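Side-chain contacts in CdiI immunity protein (Cupriavidus taiwanensis, PDB 5T87), which probably protects the cell that makes it by binding and neutralising the CdiA toxin of contact-dependent growth inhibition: residues D17-S22 against A29-S34; S51-L56 against E86-S91; L65-V70 against Q96-A101; V70-R75 against L106-I111. All coordinates share one frame; numbering follows the deposited sequence.

In the fold
From the N terminus, contact 1 (17-22 with 29-34) closes first, joining helices 16-22 and 25-38 across a short turn. It is in series with the other three, which come later in the chain and all cross one another because their segments alternate. Contact 2 brings helix 42-53 and the residues after it to helix 82-91. Contacts 3 and 4 lie about 11 Å apart between centres, share Val-70, and lay helix 60-76 beside helix 96-114 in two successive places. The early part is tied in where Ala-29 packs on Leu-65 and Leu-20 on Val-52. Residues of contacts 1, 3 and 4 also touch the bound CdiA toxin, whereas contact 2 lies away from it.

Contact 1 of 4, residues D17-S22 against A29-S34; sequences DHVLAS and ADACLS
Val-19 and Leu-20 present their branches to Ala-31 across a helical hairpin, in which helix 16-22 turns back on helix 25-38 after a very short connection. The two branched side chains converge on the one methyl group. Val-19 points toward the partner helix; with CG1 anti to its backbone N (chi1 171°), that methyl lies 4.0 Å from Ala-31 CB. Leu-20 leaves its helix more obliquely, and the branch turned off its extended chain, CD2, meets the alanine. About Ala-31 CB, the two methyls arrive at roughly a right angle to each other. A small residue suits this place, since a single methyl presents a compact surface that both branches can touch while the helices stay close. The backbones are 7.0 Å apart between Val-19 CA and Ala-31 CA. Leu-20 also touches Ile-28 and Val-52, the latter on helix 42-53. On the far side of helix 16-22, His-18 O accepts both Ser-22 N and Ser-22 OG, the hydroxyl sitting above the carbonyl plane and tying down the last turn. The contact itself is purely apolar, and its nearest approach is Leu-20 CD2 to Ala-31 CB at 3.9 Å.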
# COMPACT_ATOMS: atom_id res chain seq x y z
N ASP A 17 5.43 0.91 19.09
CA ASP A 17 4.78 -0.18 19.82
C ASP A 17 3.73 0.31 20.81
O ASP A 17 2.72 -0.37 21.02
CB ASP A 17 5.82 -1.04 20.54
CG ASP A 17 6.71 -1.80 19.59
OD1 ASP A 17 6.21 -2.30 18.56
OD2 ASP A 17 7.92 -1.91 19.87
N HIS A 18 3.96 1.47 21.41
CA HIS A 18 2.97 2.09 22.27
C HIS A 18 1.72 2.48 21.46
O HIS A 18 0.60 2.23 21.88
CB HIS A 18 3.53 3.29 23.03
CG HIS A 18 2.52 3.94 23.92
ND1 HIS A 18 2.14 5.26 23.79
CD2 HIS A 18 1.77 3.43 24.93
CE1 HIS A 18 1.22 5.55 24.70
NE2 HIS A 18 0.97 4.45 25.40
N VAL A 19 1.93 3.08 20.30
CA VAL A 19 0.83 3.48 19.43
C VAL A 19 -0.00 2.28 19.00
O VAL A 19 -1.22 2.37 18.89
CB VAL A 19 1.34 4.23 18.18
CG1 VAL A 19 0.22 4.46 17.18
CG2 VAL A 19 1.98 5.55 18.57
N LEU A 20 0.66 1.16 18.73
CA LEU A 20 -0.03 -0.05 18.28
C LEU A 20 -0.80 -0.77 19.39
O LEU A 20 -1.72 -1.53 19.11
CB LEU A 20 0.96 -1.04 17.66
CG LEU A 20 1.61 -0.66 16.33
CD1 LEU A 20 2.53 -1.80 15.92
CD2 LEU A 20 0.57 -0.41 15.26
N ALA A 21 -0.37 -0.57 20.64
CA ALA A 21 -1.05 -1.15 21.80
C ALA A 21 -2.31 -0.34 22.16
O ALA A 21 -3.40 -0.89 22.24
CB ALA A 21 -0.11 -1.21 22.99
N SER A 22 -2.12 0.96 22.34
CA SER A 22 -3.12 1.83 22.93
C SER A 22 -3.95 2.64 21.91
O SER A 22 -5.10 2.97 22.18
CB SER A 22 -2.43 2.78 23.93
OG SER A 22 -1.62 3.76 23.28
N ALA A 29 -3.16 3.36 11.88
CA ALA A 29 -2.91 3.46 10.45
C ALA A 29 -1.64 4.25 10.19
O ALA A 29 -0.83 3.89 9.34
CB ALA A 29 -4.08 4.13 9.77
N ASP A 30 -1.46 5.34 10.94
CA ASP A 30 -0.28 6.17 10.78
C ASP A 30 0.97 5.38 11.09
O ASP A 30 1.94 5.49 10.38
CB ASP A 30 -0.36 7.41 11.67
CG ASP A 30 -1.38 8.41 11.20
OD1 ASP A 30 -1.95 8.23 10.10
OD2 ASP A 30 -1.63 9.38 11.94
N ALA A 31 0.93 4.59 12.16
CA ALA A 31 2.06 3.72 12.53
C ALA A 31 2.38 2.70 11.44
O ALA A 31 3.52 2.61 10.99
CB ALA A 31 1.76 3.01 13.84
N CYS A 32 1.36 1.97 10.99
CA CYS A 32 1.53 1.05 9.87
C CYS A 32 2.15 1.72 8.68
O CYS A 32 3.06 1.19 8.07
CB CYS A 32 0.20 0.42 9.48
SG CYS A 32 -0.42 -0.71 10.75
N LEU A 33 1.68 2.91 8.33
CA LEU A 33 2.24 3.59 7.17
C LEU A 33 3.63 4.17 7.41
O LEU A 33 4.45 4.17 6.49
CB LEU A 33 1.30 4.67 6.68
CG LEU A 33 0.11 4.13 5.89
CD1 LEU A 33 -0.92 5.25 5.75
CD2 LEU A 33 0.53 3.58 4.53
N SER A 34 3.91 4.63 8.63
CA SER A 34 5.25 5.10 8.95
C SER A 34 6.27 3.95 8.77
O SER A 34 7.37 4.13 8.22
CB SER A 34 5.30 5.66 10.36
OG SER A 34 6.51 6.38 10.56

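Contact 2 of 4, residues S51-L56 against E86-S91; sequences SVAFDL and EEFLLS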
# COMPACT_ATOMS: atom_id res chain seq x y z
N SER A 51 1.42 -8.69 13.20
CA SER A 51 0.63 -8.71 14.44
C SER A 51 -0.68 -7.92 14.27
O SER A 51 -1.71 -8.28 14.85
CB SER A 51 1.44 -8.15 15.61
OG SER A 51 1.56 -6.75 15.50
N VAL A 52 -0.65 -6.86 13.47
CA VAL A 52 -1.88 -6.09 13.18
C VAL A 52 -2.79 -6.87 12.22
O VAL A 52 -3.98 -7.04 12.49
CB VAL A 52 -1.56 -4.70 12.63
CG1 VAL A 52 -2.85 -3.95 12.23
CG2 VAL A 52 -0.79 -3.91 13.67
N ALA A 53 -2.19 -7.37 11.15
CA ALA A 53 -2.92 -8.14 10.15
C ALA A 53 -3.63 -9.38 10.73
O ALA A 53 -4.74 -9.69 10.28
CB ALA A 53 -2.00 -8.54 9.01
N PHE A 54 -3.02 -10.05 11.71
CA PHE A 54 -3.57 -11.29 12.26
C PHE A 54 -4.52 -11.10 13.45
O PHE A 54 -5.11 -12.08 13.93
CB PHE A 54 -2.44 -12.24 12.68
CG PHE A 54 -1.75 -12.91 11.52
CD1 PHE A 54 -2.48 -13.48 10.47
CD2 PHE A 54 -0.36 -13.02 11.51
CE1 PHE A 54 -1.82 -14.11 9.43
CE2 PHE A 54 0.30 -13.66 10.46
CZ PHE A 54 -0.43 -14.21 9.42
N ASP A 55 -4.66 -9.87 13.93
CA ASP A 55 -5.33 -9.62 15.20
C ASP A 55 -6.83 -9.48 14.96
O ASP A 55 -7.31 -8.47 14.45
CB ASP A 55 -4.72 -8.40 15.88
CG ASP A 55 -5.40 -8.05 17.19
OD1 ASP A 55 -6.30 -8.80 17.66
OD2 ASP A 55 -5.02 -7.01 17.76
N LEU A 56 -7.58 -10.49 15.37
CA LEU A 56 -9.01 -10.59 15.12
C LEU A 56 -9.83 -9.55 15.86
O LEU A 56 -10.99 -9.32 15.50
CB LEU A 56 -9.54 -11.96 15.57
CG LEU A 56 -8.91 -13.22 14.96
CD1 LEU A 56 -9.33 -14.44 15.77
CD2 LEU A 56 -9.31 -13.35 13.50
N GLU A 86 6.03 -14.19 1.02
CA GLU A 86 5.11 -14.87 0.12
C GLU A 86 4.18 -15.85 0.84
O GLU A 86 2.97 -15.87 0.56
CB GLU A 86 5.87 -15.58 -1.00
CG GLU A 86 4.96 -16.03 -2.12
CD GLU A 86 5.71 -16.67 -3.26
OE1 GLU A 86 6.41 -17.68 -3.02
OE2 GLU A 86 5.59 -16.15 -4.39
N GLU A 87 4.72 -16.65 1.76
CA GLU A 87 3.91 -17.59 2.55
C GLU A 87 2.86 -16.84 3.35
O GLU A 87 1.70 -17.30 3.45
CB GLU A 87 4.78 -18.48 3.47
CG GLU A 87 5.31 -19.73 2.76
CD GLU A 87 6.56 -20.36 3.38
OE1 GLU A 87 6.66 -20.46 4.63
OE2 GLU A 87 7.45 -20.77 2.61
N PHE A 88 3.27 -15.70 3.90
CA PHE A 88 2.36 -14.79 4.61
C PHE A 88 1.19 -14.31 3.73
O PHE A 88 0.02 -14.48 4.09
CB PHE A 88 3.13 -13.59 5.14
CG PHE A 88 2.25 -12.51 5.66
CD1 PHE A 88 1.54 -12.69 6.84
CD2 PHE A 88 2.09 -11.32 4.95
CE1 PHE A 88 0.71 -11.70 7.33
CE2 PHE A 88 1.27 -10.32 5.44
CZ PHE A 88 0.59 -10.51 6.63
N LEU A 89 1.51 -13.75 2.58
CA LEU A 89 0.47 -13.20 1.72
C LEU A 89 -0.44 -14.29 1.15
O LEU A 89 -1.66 -14.08 1.02
CB LEU A 89 1.09 -12.37 0.59
CG LEU A 89 1.86 -11.13 1.04
CD1 LEU A 89 2.61 -10.51 -0.13
CD2 LEU A 89 0.93 -10.11 1.69
N LEU A 90 0.15 -15.44 0.81
CA LEU A 90 -0.63 -16.57 0.31
C LEU A 90 -1.52 -17.19 1.37
O LEU A 90 -2.58 -17.73 1.04
CB LEU A 90 0.29 -17.65 -0.25
CG LEU A 90 0.99 -17.37 -1.57
CD1 LEU A 90 1.91 -18.55 -1.86
CD2 LEU A 90 0.01 -17.13 -2.73
N SER A 91 -1.10 -17.15 2.64
CA SER A 91 -1.89 -17.73 3.72
C SER A 91 -3.18 -16.96 4.00
O SER A 91 -4.06 -17.49 4.67
CB SER A 91 -1.07 -17.86 5.00
OG SER A 91 -0.69 -16.61 5.51
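Phe-54 and Phe-88 form the aromatic part of this contact. Their rings make an offset edge-to-face pair, with centroids 5.4 Å apart and planes at 83°, in which the edge of Phe-88 is turned toward the face of Phe-54. The side chains slide past each other in opposite directions, and the nearest atoms are off centre: Phe-54 CZ lies 3.5 Å from Phe-88 CE1, close to the plane of the Phe-88 ring. With CG anti to the backbone N (chi1 170°), Phe-88 reaches out from helix 82-91 toward helix 42-53, while Phe-54, the residue after Ala-53, covers it from the exposed side.

The aliphatic part is smaller. Ala-53 CB meets the edge of the same ring, near its plane, 4.0 Å from Phe-88 CZ, and its short side chain leaves room for a large aromatic there. Beyond the two segments Phe-88 stands edge-to-face with Phe-46 and packs on Val-70, consistent with a broad flat side chain in this buried place.

The polar part stays within one segment. Ser-91 OG donates to Phe-88 O at 2.7 Å, tilted 28° from the carbonyl plane, and gives that carbonyl a side-chain donor within helix 82-91. Ala-53 CA and Phe-88 CA, the closest such pair of the two segments, are 10.1 Å apart. Phe-88 and Ala-53 belong to the core between packed helices of this all-helical fold, and Phe-54 covers its edge.

Contact 3 of 4, residues L65-V70 against Q96-A101; sequences LAVTCV and QAVASA
Cys-69 N donates to Leu-65 O at 2.7 Å, a helical bond whose turn carries Val-67 and Thr-68, the residues that meet Val-98 and Ala-101 across the contact. No hydrogen bond links the segments; shape does the work. Val-67 points toward the partner helix and divides its two methyls between two neighbours. CG1, anti to the backbone N (chi1 169°), lies against the carbonyl of Ala-101, 3.5 Å from its C, and also near its CB. CG2 goes to Val-98, whose side chain crosses that of Val-67 at about a right angle, with Val-67 CG2 and Val-98 CB 4.1 Å apart. Beta-branching makes valine apt here, since one short side chain serves two positions a turn apart. Beside it, Thr-68 OG1 sits 3.4 Å from Ala-101 CB, a plain van der Waals touch. Because Ala-101 is so small, its CA comes within 5.4 Å of Thr-68 CA. On the outer side, Thr-68 packs on Asp-38 of the CdiA toxin chain, and Ser-100 OG is hydrogen-bonded to Thr-20 O of that chain. The axes of segments 65-70 and 96-101 cross at -29°, 8.6 Å apart, consistent with a stacked alpha-alpha array in which the roughly antiparallel helix 82-91 intervenes in sequence; here they form part of the toxin-binding surface.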
# COMPACT_ATOMS: atom_id res chain seq x y z
N LEU A 65 -5.16 -2.74 5.76
CA LEU A 65 -4.13 -1.73 5.56
C LEU A 65 -2.72 -2.29 5.86
O LEU A 65 -1.74 -2.05 5.12
CB LEU A 65 -4.41 -0.49 6.41
CG LEU A 65 -3.32 0.58 6.38
CD1 LEU A 65 -3.10 1.07 4.97
CD2 LEU A 65 -3.63 1.74 7.31
N ALA A 66 -2.62 -3.04 6.96
CA ALA A 66 -1.36 -3.66 7.37
C ALA A 66 -0.80 -4.58 6.28
O ALA A 66 0.41 -4.58 6.02
CB ALA A 66 -1.54 -4.42 8.67
N VAL A 67 -1.68 -5.34 5.63
CA VAL A 67 -1.27 -6.17 4.50
C VAL A 67 -0.75 -5.30 3.36
O VAL A 67 0.31 -5.54 2.84
CB VAL A 67 -2.43 -7.03 3.99
CG1 VAL A 67 -2.10 -7.69 2.66
CG2 VAL A 67 -2.78 -8.08 5.03
N THR A 68 -1.51 -4.28 2.98
CA THR A 68 -1.07 -3.32 1.97
C THR A 68 0.30 -2.74 2.33
O THR A 68 1.17 -2.63 1.48
CB THR A 68 -2.16 -2.23 1.77
OG1 THR A 68 -3.22 -2.79 0.99
CG2 THR A 68 -1.63 -0.99 1.05
N CYS A 69 0.48 -2.41 3.61
CA CYS A 69 1.78 -1.96 4.11
C CYS A 69 2.90 -2.99 3.94
O CYS A 69 4.05 -2.62 3.66
CB CYS A 69 1.68 -1.54 5.57
SG CYS A 69 0.89 0.06 5.75
N VAL A 70 2.58 -4.27 4.09
CA VAL A 70 3.57 -5.33 3.83
C VAL A 70 3.97 -5.29 2.35
O VAL A 70 5.15 -5.48 2.01
CB VAL A 70 3.06 -6.74 4.27
CG1 VAL A 70 3.95 -7.87 3.76
CG2 VAL A 70 2.97 -6.80 5.80
N GLN A 96 -11.71 -13.08 3.62
CA GLN A 96 -12.13 -11.94 2.80
C GLN A 96 -11.77 -10.56 3.31
O GLN A 96 -11.53 -9.65 2.52
CB GLN A 96 -13.63 -12.00 2.56
CG GLN A 96 -14.07 -13.21 1.78
CD GLN A 96 -15.55 -13.16 1.44
OE1 GLN A 96 -16.30 -12.30 1.93
NE2 GLN A 96 -15.99 -14.10 0.60
N ALA A 97 -11.75 -10.41 4.63
CA ALA A 97 -11.35 -9.16 5.28
C ALA A 97 -10.05 -8.58 4.69
O ALA A 97 -9.92 -7.36 4.54
CB ALA A 97 -11.17 -9.40 6.77
N VAL A 98 -9.10 -9.46 4.36
CA VAL A 98 -7.80 -9.03 3.84
C VAL A 98 -7.44 -9.51 2.44
O VAL A 98 -6.47 -9.00 1.86
CB VAL A 98 -6.68 -9.38 4.83
CG1 VAL A 98 -6.88 -8.58 6.12
CG2 VAL A 98 -6.63 -10.87 5.14
N ALA A 99 -8.23 -10.42 1.87
CA ALA A 99 -7.91 -11.04 0.57
C ALA A 99 -7.52 -10.03 -0.49
O ALA A 99 -6.49 -10.17 -1.14
CB ALA A 99 -9.09 -11.88 0.08
N SER A 100 -8.32 -9.00 -0.65
CA SER A 100 -8.12 -8.04 -1.72
C SER A 100 -6.74 -7.32 -1.63
O SER A 100 -6.02 -7.20 -2.64
CB SER A 100 -9.29 -7.05 -1.73
OG SER A 100 -8.94 -5.86 -2.37
N ALA A 101 -6.40 -6.85 -0.44
CA ALA A 101 -5.10 -6.23 -0.19
C ALA A 101 -3.95 -7.25 -0.30
O ALA A 101 -2.83 -6.88 -0.70
CB ALA A 101 -5.07 -5.59 1.19

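Contact 4 of 4, residues V70-R75 against L106-I111; sequences VGHLAR and LDDLRI
Gly-71 and Ala-74 lie against Asp-108 and Leu-109 where two helices of this all-helical fold run side by side in the same direction, the axes of segments 70-75 and 106-111 being 9° from parallel and 8.1 Å apart. The tight part is made by small residues. Gly-71 has no side chain, so Asp-108 can lie directly on its peptide, with Asp-108 CB 3.4 Å from Gly-71 O, and the two CA atoms come within 5.4 Å. One turn on, Ala-74 points at the partner helix. Leu-109, its CG anti to the backbone N (chi1 -168°), bends CD1 round to meet that methyl, and Leu-80, from a loop, touches both.

Toward the toxin the contact is looser. His-72 ND1 comes to 4.4 Å from Asp-108 OD2, and Arg-75 stays farther off, near enough for a long-range charge effect at most. Asp-108 OD1 makes salt bridges with Arg-50 and Arg-23 of the CdiA toxin chain, and OD2 too is hydrogen-bonded outside the two segments; a short acid on a helix facing the toxin suits these two arginines. His-72 NE2 is likewise hydrogen-bonded to His-46 of the toxin. The closest apolar approach is Ala-74 CB to Leu-109 CD1, 3.7 Å.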
# COMPACT_ATOMS: atom_id res chain seq x y z
N VAL A 70 2.58 -4.27 4.09
CA VAL A 70 3.57 -5.33 3.83
C VAL A 70 3.97 -5.29 2.35
O VAL A 70 5.15 -5.48 2.01
CB VAL A 70 3.06 -6.74 4.27
CG1 VAL A 70 3.95 -7.87 3.76
CG2 VAL A 70 2.97 -6.80 5.80
N GLY A 71 2.99 -4.99 1.49
CA GLY A 71 3.23 -4.73 0.07
C GLY A 71 4.20 -3.61 -0.17
O GLY A 71 5.05 -3.70 -1.07
N HIS A 72 4.09 -2.56 0.63
CA HIS A 72 4.98 -1.41 0.51
C HIS A 72 6.39 -1.75 0.93
O HIS A 72 7.34 -1.36 0.24
CB HIS A 72 4.48 -0.21 1.32
CG HIS A 72 3.19 0.33 0.84
ND1 HIS A 72 2.89 0.45 -0.50
CD2 HIS A 72 2.10 0.77 1.51
CE1 HIS A 72 1.68 0.96 -0.64
NE2 HIS A 72 1.17 1.16 0.56
N LEU A 73 6.53 -2.45 2.05
CA LEU A 73 7.86 -2.90 2.48
C LEU A 73 8.54 -3.70 1.39
O LEU A 73 9.69 -3.44 1.07
CB LEU A 73 7.78 -3.78 3.70
CG LEU A 73 7.58 -3.10 5.04
CD1 LEU A 73 7.73 -4.16 6.13
CD2 LEU A 73 8.60 -1.99 5.23
N ALA A 74 7.81 -4.66 0.82
CA ALA A 74 8.33 -5.52 -0.23
C ALA A 74 8.84 -4.73 -1.44
O ALA A 74 9.90 -5.04 -1.99
CB ALA A 74 7.25 -6.50 -0.68
N ARG A 75 8.06 -3.74 -1.84
CA ARG A 75 8.45 -2.80 -2.88
C ARG A 75 9.79 -2.10 -2.58
O ARG A 75 10.61 -1.92 -3.48
CB ARG A 75 7.33 -1.77 -3.10
CG ARG A 75 7.72 -0.56 -3.93
CD ARG A 75 6.51 0.23 -4.40
NE ARG A 75 5.71 0.85 -3.33
CZ ARG A 75 6.07 1.90 -2.59
NH1 ARG A 75 7.26 2.48 -2.74
NH2 ARG A 75 5.24 2.37 -1.67
N LEU A 106 0.83 -8.94 -3.08
CA LEU A 106 1.47 -9.97 -3.88
C LEU A 106 1.92 -9.44 -5.25
O LEU A 106 3.03 -9.75 -5.71
CB LEU A 106 0.49 -11.13 -4.06
CG LEU A 106 1.03 -12.54 -4.19
CD1 LEU A 106 1.91 -12.90 -2.99
CD2 LEU A 106 -0.16 -13.49 -4.32
N ASP A 107 1.07 -8.63 -5.90
CA ASP A 107 1.46 -7.86 -7.08
C ASP A 107 2.74 -7.08 -6.79
O ASP A 107 3.66 -7.09 -7.60
CB ASP A 107 0.35 -6.87 -7.51
CG ASP A 107 -0.80 -7.55 -8.28
OD1 ASP A 107 -0.78 -8.79 -8.43
OD2 ASP A 107 -1.72 -6.82 -8.74
N ASP A 108 2.80 -6.42 -5.63
CA ASP A 108 3.97 -5.63 -5.23
C ASP A 108 5.21 -6.51 -5.06
O ASP A 108 6.29 -6.16 -5.53
CB ASP A 108 3.69 -4.80 -3.96
CG ASP A 108 2.61 -3.72 -4.17
OD1 ASP A 108 2.08 -3.60 -5.30
OD2 ASP A 108 2.30 -2.97 -3.21
N LEU A 109 5.03 -7.67 -4.43
CA LEU A 109 6.12 -8.63 -4.23
C LEU A 109 6.68 -9.14 -5.55
O LEU A 109 7.89 -9.05 -5.80
CB LEU A 109 5.66 -9.81 -3.38
CG LEU A 109 6.75 -10.74 -2.85
CD1 LEU A 109 7.72 -9.99 -1.95
CD2 LEU A 109 6.15 -11.93 -2.10
N ARG A 110 5.79 -9.63 -6.41
CA ARG A 110 6.17 -10.24 -7.68
C ARG A 110 6.89 -9.26 -8.63
O ARG A 110 7.79 -9.66 -9.37
CB ARG A 110 4.94 -10.85 -8.38
CG ARG A 110 4.18 -11.92 -7.58
CD ARG A 110 4.79 -13.31 -7.72
NE ARG A 110 4.36 -14.28 -6.70
CZ ARG A 110 3.17 -14.90 -6.65
NH1 ARG A 110 2.93 -15.78 -5.67
NH2 ARG A 110 2.22 -14.65 -7.56
N ILE A 111 6.49 -8.00 -8.60
CA ILE A 111 7.06 -6.98 -9.49
C ILE A 111 8.45 -6.57 -8.99
O ILE A 111 9.44 -6.70 -9.71
CB ILE A 111 6.14 -5.73 -9.58
CG1 ILE A 111 4.85 -6.04 -10.36
CG2 ILE A 111 6.88 -4.53 -10.17
CD1 ILE A 111 4.97 -6.01 -11.88